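Local coordinates for protein aminotransferase TlmJ (Streptoalloteichus hindustanus, PDB 5UID) that probably transfers amino groups with the help of pyridoxal 5'-phosphate, at residues L72-G77 with R97-V102. Sequence-based numbering, arbitrary orientation.
Sequences LGVGPG and RGARPV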
loop_
_atom_site.group_PDB
_atom_site.type_symbol
_atom_site.label_atom_id
_atom_site.label_comp_id
_atom_site.label_asym_id
_atom_site.label_seq_id
_atom_site.Cartn_x
_atom_site.Cartn_y
_atom_site.Cartn_z
ATOM N N LEU A 72 -6.681 18.107 -2.737
ATOM C CA LEU A 72 -7.535 19.119 -3.349
ATOM C C LEU A 72 -8.606 19.626 -2.394
ATOM O O LEU A 72 -9.217 20.665 -2.664
ATOM C CB LEU A 72 -8.179 18.562 -4.618
ATOM C CG LEU A 72 -7.237 18.306 -5.796
ATOM C CD1 LEU A 72 -7.982 17.626 -6.932
ATOM C CD2 LEU A 72 -6.607 19.605 -6.270
ATOM N N GLY A 73 -8.851 18.920 -1.293
ATOM C CA GLY A 73 -9.778 19.399 -0.288
ATOM C C GLY A 73 -11.240 19.171 -0.590
ATOM O O GLY A 73 -12.084 19.944 -0.125
ATOM N N VAL A 74 -11.573 18.132 -1.358
ATOM C CA VAL A 74 -12.974 17.830 -1.613
ATOM C C VAL A 74 -13.604 17.256 -0.349
ATOM O O VAL A 74 -12.934 16.625 0.478
ATOM C CB VAL A 74 -13.126 16.862 -2.803
ATOM C CG1 VAL A 74 -12.379 17.391 -4.017
ATOM C CG2 VAL A 74 -12.641 15.469 -2.437
ATOM N N GLY A 75 -14.905 17.490 -0.189
ATOM C CA GLY A 75 -15.613 17.036 0.985
ATOM C C GLY A 75 -17.119 17.099 0.828
ATOM O O GLY A 75 -17.648 17.142 -0.288
ATOM N N PRO A 76 -17.838 17.098 1.951
ATOM C CA PRO A 76 -19.304 17.163 1.888
ATOM C C PRO A 76 -19.774 18.419 1.172
ATOM O O PRO A 76 -19.258 19.517 1.394
ATOM C CB PRO A 76 -19.724 17.166 3.365
ATOM C CG PRO A 76 -18.569 16.547 4.090
ATOM C CD PRO A 76 -17.344 16.975 3.333
ATOM N N GLY A 77 -20.768 18.246 0.302
ATOM C CA GLY A 77 -21.280 19.329 -0.506
ATOM C C GLY A 77 -20.549 19.543 -1.815
ATOM O O GLY A 77 -21.054 20.276 -2.676
ATOM N N ARG A 97 -14.388 10.871 0.984
ATOM C CA ARG A 97 -14.225 12.190 1.583
ATOM C C ARG A 97 -15.553 12.867 1.897
ATOM O O ARG A 97 -15.551 13.971 2.454
ATOM C CB ARG A 97 -13.398 13.086 0.658
ATOM C CG ARG A 97 -11.958 12.635 0.478
ATOM C CD ARG A 97 -10.996 13.722 0.917
ATOM N NE ARG A 97 -11.171 14.063 2.326
ATOM C CZ ARG A 97 -10.701 15.168 2.893
ATOM N NH1 ARG A 97 -10.027 16.054 2.170
ATOM N NH2 ARG A 97 -10.908 15.395 4.183
ATOM N N GLY A 98 -16.678 12.238 1.567
ATOM C CA GLY A 98 -17.974 12.862 1.715
ATOM C C GLY A 98 -18.472 13.588 0.485
ATOM O O GLY A 98 -19.574 14.149 0.524
ATOM N N ALA A 99 -17.704 13.598 -0.599
ATOM C CA ALA A 99 -18.103 14.253 -1.834
ATOM C C ALA A 99 -18.951 13.319 -2.689
ATOM O O ALA A 99 -18.966 12.100 -2.498
ATOM C CB ALA A 99 -16.877 14.716 -2.622
ATOM N N ARG A 100 -19.658 13.913 -3.651
ATOM C CA ARG A 100 -20.572 13.166 -4.501
ATOM C C ARG A 100 -19.946 12.943 -5.868
ATOM O O ARG A 100 -19.691 13.922 -6.588
ATOM C CB ARG A 100 -21.894 13.911 -4.643
ATOM C CG ARG A 100 -22.875 13.269 -5.607
ATOM C CD ARG A 100 -24.232 13.959 -5.542
ATOM N NE ARG A 100 -25.178 13.400 -6.502
ATOM C CZ ARG A 100 -25.486 13.966 -7.665
ATOM N NH1 ARG A 100 -24.927 15.116 -8.015
ATOM N NH2 ARG A 100 -26.358 13.384 -8.477
ATOM N N PRO A 101 -19.675 11.699 -6.265
ATOM C CA PRO A 101 -19.187 11.442 -7.629
ATOM C C PRO A 101 -20.307 11.669 -8.635
ATOM O O PRO A 101 -21.369 11.050 -8.548
ATOM C CB PRO A 101 -18.757 9.969 -7.586
ATOM C CG PRO A 101 -18.733 9.591 -6.127
ATOM C CD PRO A 101 -19.742 10.469 -5.461
ATOM N N VAL A 102 -20.065 12.559 -9.592
ATOM C CA VAL A 102 -21.045 12.911 -10.614
ATOM C C VAL A 102 -20.571 12.312 -11.930
ATOM O O VAL A 102 -19.616 12.808 -12.541
ATOM C CB VAL A 102 -21.235 14.429 -10.724
ATOM C CG1 VAL A 102 -22.221 14.760 -11.836
ATOM C CG2 VAL A 102 -21.715 14.996 -9.396
#
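Arg97 lays its side chain across Val74 where two helix-to-strand turns meet, one leading from helix 61-72 to strand 79-83 and the other from helix 88-95 to the edge strand 100-104 of the large mixed sheet of this PLP-dependent aminotransferase. Both turns begin with a Schellman motif, closed by Gly73 and Gly98 at positive phi. The arginine chain bends at chi2 (-121°) and again at chi3 (60°), which curls it around the carbonyl of Val74. Its CD sits 3.5 Å from Val74 O, and that oxygen lies over one face of the guanidinium, displaced toward the rim. NH1 comes within 3.4 Å of Val74 O at too poor an angle for a hydrogen bond. At about a right angle to this chain, Val74 turns CG2 toward Arg97 CB (4.0 Å) and, more loosely, toward the methyl of Ala99; Met69 of helix 61-72 touches Val74, and Ile94 of helix 88-95 touches Ala99.

Farther along, the backbones take over through CA-H...O contacts. Gly75 CA approaches Arg97 O at 3.4 Å, while Gly75 O meets Ala99 CA at 3.3 Å in a strongly bent contact. Asp78 holds the amide of Gly75. Pro76 directs its CB away, yet ring atom CD lies 3.6 Å from Arg97 O, and its CA points a hydrogen at Gly98 O, 3.3 Å away with 156° at the hydrogen.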